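Local coordinates for SusD superfamily protein (Bacteroides vulgatus, PDB 3MYV) that probably binds polysaccharide at the outer membrane, as a member of the SusD family of saccharide-binding proteins, at residues S30-A35 with Q121-R126; D263-L268 with C327-L332. All blocks are in the same frame, centred on the assembly; numbering follows the deposited sequence.

Interaction 1. Residues S30-A35 with Q121-R126; sequences SGYYGA and QFDLTR. With EDO (1,2-ethanediol), chain I.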
loop_
_atom_site.group_PDB
_atom_site.type_symbol
_atom_site.label_atom_id
_atom_site.label_comp_id
_atom_site.label_asym_id
_atom_site.label_seq_id
_atom_site.Cartn_x
_atom_site.Cartn_y
_atom_site.Cartn_z
ATOM N N SER A 30 -3.314 13.705 3.080
ATOM C CA SER A 30 -2.158 13.222 3.861
ATOM C C SER A 30 -2.578 12.209 4.929
ATOM O O SER A 30 -1.786 11.363 5.308
ATOM C CB SER A 30 -1.425 14.389 4.517
ATOM O OG SER A 30 -2.306 15.073 5.395
ATOM N N GLY A 31 -3.846 12.252 5.349
ATOM C CA GLY A 31 -4.394 11.276 6.274
ATOM C C GLY A 31 -4.589 9.865 5.730
ATOM O O GLY A 31 -4.836 8.922 6.518
ATOM N N TYR A 32 -4.531 9.713 4.404
ATOM C CA TYR A 32 -4.662 8.389 3.764
ATOM C C TYR A 32 -3.478 8.143 2.801
ATOM O O TYR A 32 -2.371 7.914 3.278
ATOM C CB TYR A 32 -6.069 8.247 3.138
ATOM C CG TYR A 32 -6.472 6.859 2.627
ATOM C CD1 TYR A 32 -5.815 5.697 3.063
ATOM C CD2 TYR A 32 -7.547 6.713 1.742
ATOM C CE1 TYR A 32 -6.194 4.415 2.585
ATOM C CE2 TYR A 32 -7.940 5.450 1.271
ATOM C CZ TYR A 32 -7.252 4.306 1.690
ATOM O OH TYR A 32 -7.641 3.066 1.247
ATOM N N TYR A 33 -3.664 8.238 1.484
ATOM C CA TYR A 33 -2.570 7.943 0.547
ATOM C C TYR A 33 -1.624 9.116 0.231
ATOM O O TYR A 33 -0.672 8.979 -0.545
ATOM C CB TYR A 33 -3.127 7.282 -0.721
ATOM C CG TYR A 33 -3.271 5.779 -0.580
ATOM C CD1 TYR A 33 -2.139 4.969 -0.452
ATOM C CD2 TYR A 33 -4.517 5.176 -0.538
ATOM C CE1 TYR A 33 -2.240 3.610 -0.319
ATOM C CE2 TYR A 33 -4.627 3.790 -0.388
ATOM C CZ TYR A 33 -3.473 3.024 -0.282
ATOM O OH TYR A 33 -3.551 1.661 -0.123
ATOM N N GLY A 34 -1.866 10.276 0.834
ATOM C CA GLY A 34 -0.892 11.359 0.771
ATOM C C GLY A 34 0.323 11.158 1.664
ATOM O O GLY A 34 1.376 11.766 1.415
ATOM N N ALA A 35 0.182 10.323 2.692
ATOM C CA ALA A 35 1.265 10.066 3.649
ATOM C C ALA A 35 0.983 8.914 4.630
ATOM O O ALA A 35 1.807 8.010 4.781
ATOM C CB ALA A 35 1.578 11.354 4.456
ATOM N N GLN A 121 -11.802 -0.754 1.508
ATOM C CA GLN A 121 -12.165 -1.805 2.472
ATOM C C GLN A 121 -10.973 -2.682 2.815
ATOM O O GLN A 121 -10.821 -3.141 3.976
ATOM C CB GLN A 121 -13.349 -2.619 1.970
ATOM C CG GLN A 121 -13.963 -3.505 3.100
ATOM C CD GLN A 121 -14.748 -2.684 4.118
ATOM O OE1 GLN A 121 -15.697 -1.977 3.748
ATOM N NE2 GLN A 121 -14.409 -2.839 5.421
ATOM N N PHE A 122 -10.111 -2.939 1.828
ATOM C CA PHE A 122 -8.903 -3.755 2.058
ATOM C C PHE A 122 -7.976 -3.096 3.071
ATOM O O PHE A 122 -7.534 -3.732 4.026
ATOM C CB PHE A 122 -8.175 -4.037 0.732
ATOM C CG PHE A 122 -6.810 -4.697 0.891
ATOM C CD1 PHE A 122 -6.695 -5.978 1.418
ATOM C CD2 PHE A 122 -5.661 -4.070 0.444
ATOM C CE1 PHE A 122 -5.440 -6.589 1.539
ATOM C CE2 PHE A 122 -4.414 -4.683 0.547
ATOM C CZ PHE A 122 -4.312 -5.954 1.094
ATOM N N ASP A 123 -7.726 -1.803 2.884
ATOM C CA ASP A 123 -6.898 -1.052 3.812
ATOM C C ASP A 123 -7.481 -1.047 5.230
ATOM O O ASP A 123 -6.773 -1.357 6.202
ATOM C CB ASP A 123 -6.661 0.354 3.273
ATOM C CG ASP A 123 -5.660 0.368 2.105
ATOM O OD1 ASP A 123 -4.866 -0.598 1.995
ATOM O OD2 ASP A 123 -5.685 1.330 1.296
ATOM N N LEU A 124 -8.784 -0.798 5.347
ATOM C CA LEU A 124 -9.457 -0.918 6.654
ATOM C C LEU A 124 -9.285 -2.291 7.281
ATOM O O LEU A 124 -9.122 -2.397 8.505
ATOM C CB LEU A 124 -10.947 -0.590 6.563
ATOM C CG LEU A 124 -11.274 0.894 6.346
ATOM C CD1 LEU A 124 -12.728 1.083 5.818
ATOM C CD2 LEU A 124 -11.022 1.723 7.616
ATOM N N THR A 125 -9.324 -3.321 6.456
ATOM C CA THR A 125 -9.212 -4.686 6.933
ATOM C C THR A 125 -7.800 -4.963 7.431
ATOM O O THR A 125 -7.613 -5.550 8.511
ATOM C CB THR A 125 -9.626 -5.684 5.856
ATOM O OG1 THR A 125 -10.953 -5.361 5.375
ATOM C CG2 THR A 125 -9.577 -7.104 6.394
ATOM N N ARG A 126 -6.786 -4.560 6.667
ATOM C CA ARG A 126 -5.419 -4.819 7.150
ATOM C C ARG A 126 -4.941 -3.894 8.284
ATOM O O ARG A 126 -3.974 -4.229 8.974
ATOM C CB ARG A 126 -4.410 -4.891 6.018
ATOM C CG ARG A 126 -4.269 -3.637 5.200
ATOM C CD ARG A 126 -3.275 -3.931 4.088
ATOM N NE ARG A 126 -3.255 -2.831 3.146
ATOM C CZ ARG A 126 -2.303 -2.581 2.248
ATOM N NH1 ARG A 126 -1.210 -3.303 2.189
ATOM N NH2 ARG A 126 -2.434 -1.547 1.426
HETATM C C1 EDO I . 0.493 0.967 -0.107
HETATM O O1 EDO I . 1.035 -0.105 0.653
HETATM C C2 EDO I . -0.184 0.443 -1.378
HETATM O O2 EDO I . -1.558 -0.007 -1.126
#
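Tyr-32 and Tyr-33 both give their hydroxyl protons to one carboxylate oxygen of Asp-123. The bonds from Tyr-32 OH and Tyr-33 OH to Asp-123 OD2 are each 2.6 Å long. Tyr-32 uses the anti lone pair of OD2. Tyr-33 meets the same oxygen on its syn side, 18° out of the carboxylate plane. The ring of Tyr-32 stands almost square to the carboxylate, with OD2 at its edge. CG of Tyr-32 lies anti to the backbone N (chi1 -170°), which carries the ring from the turn at 32-35 across to the helix.

The salt bridge occupies the other oxygen. Arg-126, one helical turn after Asp-123, grips OD1 side-on with two nitrogens. Its NH2 lies 2.7 Å from Asp-123 OD1 and its NE 3.0 Å from the same OD1. Both bonds lie in the guanidinium plane. The ring of Phe-122 covers one guanidinium face with CE2, and Phe-399 makes a cation-pi contact with Arg-126.

A bound 1,2-ethanediol, probably from the crystallisation liquor, bridges the two sides. Its O2 donates to Tyr-33 OH at 2.8 Å and accepts from Arg-126 NH2 at 3.1 Å. Arg-198 also binds the diol.

The rings pack on each other as well, with Tyr-33 CD2 over the centre of the Tyr-32 ring.

The contact ties the loop after helix 13-27 to helix 103-128, within the TPR-clan region of the SusD fold. Four bonds hold the buried Asp-123 carboxylate, two on each oxygen, and fix its rotation. The adjacent guanidinium and two donated hydroxyls would be expected to favour the ionised carboxylate.

Interaction 2. Residues D263-L268 with C327-L332; sequences DSWGYL and CNNVVL. With EDO (1,2-ethanediol), chain E.
The Trp-265 indole has the amide oxygen of Asn-329 at its edge, and the ring of Phe-38 stacks on it. Trp-265 CB lies 3.7 Å from Asn-329 OD1, with CD1 next; the side chains cross at about a right angle, planes 86° apart. C1 of a 1,2-ethanediol lies 4.0 Å from Trp-265 CD1. The indole NE1 bonds to Gly-393 O.

Water carries the polar link between the segments. One water accepts from Gly-266 N and donates to Cys-327 O and, at 2.7 Å, to Asn-329 OD1. A second water donates to Ser-264 OG and accepts from Cys-327 N. Ser-264 N-caps the short helix; its OG takes a weak bond from Tyr-267 N. Gly-266 CA packs 4.4 Å from Cys-327 CB; a side chain on the glycine would point into Cys-327.

ND2 of Asn-329 donates to Tyr-33 O. Cut back to an alanine, this position would probably leave that carbonyl and the bridging water each short of a partner. The diol, probably from the crystallisation liquor, binds N and O of Val-330.

Helix 265-268 packs against the chain at 327-329, which runs into strand 329-333. That strand pairs antiparallel with strand 248-252, and helix 36-43 packs against Trp-265.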
loop_
_atom_site.group_PDB
_atom_site.type_symbol
_atom_site.label_atom_id
_atom_site.label_comp_id
_atom_site.label_asym_id
_atom_site.label_seq_id
_atom_site.Cartn_x
_atom_site.Cartn_y
_atom_site.Cartn_z
ATOM N N ASP A 263 3.119 18.280 4.360
ATOM C CA ASP A 263 2.774 16.991 4.965
ATOM C C ASP A 263 2.553 15.841 3.981
ATOM O O ASP A 263 1.972 14.813 4.357
ATOM C CB ASP A 263 1.676 17.073 6.052
ATOM C CG ASP A 263 0.264 17.302 5.508
ATOM O OD1 ASP A 263 0.049 17.649 4.337
ATOM O OD2 ASP A 263 -0.665 17.148 6.329
ATOM N N SER A 264 3.007 16.029 2.739
ATOM C CA SER A 264 3.143 14.929 1.762
ATOM C C SER A 264 4.262 14.020 2.224
ATOM O O SER A 264 5.230 14.495 2.831
ATOM C CB SER A 264 3.465 15.454 0.336
ATOM O OG SER A 264 4.771 16.016 0.243
ATOM N N TRP A 265 4.127 12.722 1.935
ATOM C CA TRP A 265 5.174 11.726 2.216
ATOM C C TRP A 265 6.557 12.159 1.705
ATOM O O TRP A 265 7.562 11.971 2.392
ATOM C CB TRP A 265 4.769 10.406 1.555
ATOM C CG TRP A 265 5.544 9.144 1.932
ATOM C CD1 TRP A 265 6.002 8.209 1.059
ATOM C CD2 TRP A 265 5.865 8.656 3.245
ATOM N NE1 TRP A 265 6.592 7.170 1.731
ATOM C CE2 TRP A 265 6.502 7.402 3.075
ATOM C CE3 TRP A 265 5.649 9.126 4.545
ATOM C CZ2 TRP A 265 6.962 6.653 4.141
ATOM C CZ3 TRP A 265 6.100 8.363 5.613
ATOM C CH2 TRP A 265 6.746 7.147 5.406
ATOM N N GLY A 266 6.595 12.756 0.514
ATOM C CA GLY A 266 7.831 13.268 -0.056
ATOM C C GLY A 266 8.548 14.306 0.788
ATOM O O GLY A 266 9.766 14.305 0.876
ATOM N N TYR A 267 7.796 15.176 1.438
ATOM C CA TYR A 267 8.388 16.192 2.294
ATOM C C TYR A 267 8.681 15.679 3.689
ATOM O O TYR A 267 9.700 16.036 4.285
ATOM C CB TYR A 267 7.493 17.428 2.331
ATOM C CG TYR A 267 8.148 18.696 2.795
ATOM C CD1 TYR A 267 8.213 19.022 4.147
ATOM C CD2 TYR A 267 8.643 19.630 1.883
ATOM C CE1 TYR A 267 8.771 20.234 4.581
ATOM C CE2 TYR A 267 9.206 20.808 2.306
ATOM C CZ TYR A 267 9.271 21.127 3.665
ATOM O OH TYR A 267 9.818 22.353 4.077
ATOM N N LEU A 268 7.845 14.770 4.182
ATOM C CA LEU A 268 8.083 14.180 5.511
ATOM C C LEU A 268 9.348 13.336 5.570
ATOM O O LEU A 268 10.062 13.372 6.567
ATOM C CB LEU A 268 6.891 13.328 5.923
ATOM C CG LEU A 268 5.553 14.042 6.076
ATOM C CD1 LEU A 268 4.491 12.955 6.366
ATOM C CD2 LEU A 268 5.608 15.074 7.175
ATOM N N CYS A 327 5.676 15.523 -4.968
ATOM C CA CYS A 327 5.892 14.105 -5.306
ATOM C C CYS A 327 4.600 13.309 -5.278
ATOM O O CYS A 327 3.824 13.437 -4.341
ATOM C CB CYS A 327 6.866 13.440 -4.346
ATOM S SG CYS A 327 8.561 14.068 -4.504
ATOM N N ASN A 328 4.417 12.473 -6.297
ATOM C CA ASN A 328 3.354 11.492 -6.387
ATOM C C ASN A 328 3.727 10.244 -5.564
ATOM O O ASN A 328 4.897 9.864 -5.495
ATOM C CB ASN A 328 3.142 11.093 -7.856
ATOM C CG ASN A 328 2.547 12.198 -8.707
ATOM O OD1 ASN A 328 2.430 13.356 -8.270
ATOM N ND2 ASN A 328 2.144 11.841 -9.949
ATOM N N ASN A 329 2.753 9.607 -4.939
ATOM C CA ASN A 329 3.007 8.392 -4.180
ATOM C C ASN A 329 2.496 7.212 -4.981
ATOM O O ASN A 329 1.308 7.138 -5.344
ATOM C CB ASN A 329 2.313 8.439 -2.825
ATOM C CG ASN A 329 2.787 9.589 -1.956
ATOM O OD1 ASN A 329 3.947 10.031 -2.040
ATOM N ND2 ASN A 329 1.889 10.083 -1.109
ATOM N N VAL A 330 3.410 6.329 -5.330
ATOM C CA VAL A 330 3.085 5.085 -6.027
ATOM C C VAL A 330 2.262 4.187 -5.131
ATOM O O VAL A 330 2.624 3.984 -3.974
ATOM C CB VAL A 330 4.345 4.291 -6.377
ATOM C CG1 VAL A 330 3.965 2.882 -6.888
ATOM C CG2 VAL A 330 5.148 5.021 -7.389
ATOM N N VAL A 331 1.179 3.617 -5.670
ATOM C CA VAL A 331 0.322 2.685 -4.952
ATOM C C VAL A 331 0.419 1.259 -5.532
ATOM O O VAL A 331 0.468 0.291 -4.784
ATOM C CB VAL A 331 -1.133 3.199 -4.985
ATOM C CG1 VAL A 331 -2.118 2.230 -4.269
ATOM C CG2 VAL A 331 -1.253 4.603 -4.332
ATOM N N LEU A 332 0.432 1.145 -6.859
ATOM C CA LEU A 332 0.563 -0.126 -7.562
ATOM C C LEU A 332 1.519 0.031 -8.731
ATOM O O LEU A 332 1.257 0.802 -9.664
ATOM C CB LEU A 332 -0.814 -0.585 -8.061
ATOM C CG LEU A 332 -1.899 -0.859 -7.027
ATOM C CD1 LEU A 332 -3.312 -0.667 -7.666
ATOM C CD2 LEU A 332 -1.724 -2.267 -6.446
HETATM C C1 EDO E . 5.290 5.791 -2.003
HETATM O O1 EDO E . 4.849 4.497 -2.466
HETATM C C2 EDO E . 6.490 6.256 -2.808
HETATM O O2 EDO E . 6.077 6.669 -4.119
HETATM O O HOH W 1 6.388 15.770 -1.988
HETATM O O HOH W 2 4.465 12.631 -1.481
#

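Overall arrangement
Both interactions are buried, and their centres lie 13 Å apart. Interaction 1 is the nearer to the middle of the chain. They share no helix or strand, but the loop 30-35 joins them directly, and its Tyr-33 serves both contacts. Ser-30 OG probably bonds to Asp-263 OD2, and Ala-35 packs against Leu-268. The chemistry differs. Interaction 1 relies on a charged group bonded directly to hydroxyls, set on a long helix. Interaction 2, between a short helix and a strand, has no direct hydrogen bond between its segments; waters bridge them beside nonpolar packing. The side chain of Cys-327 is about 8 Å from the bound sodium ion.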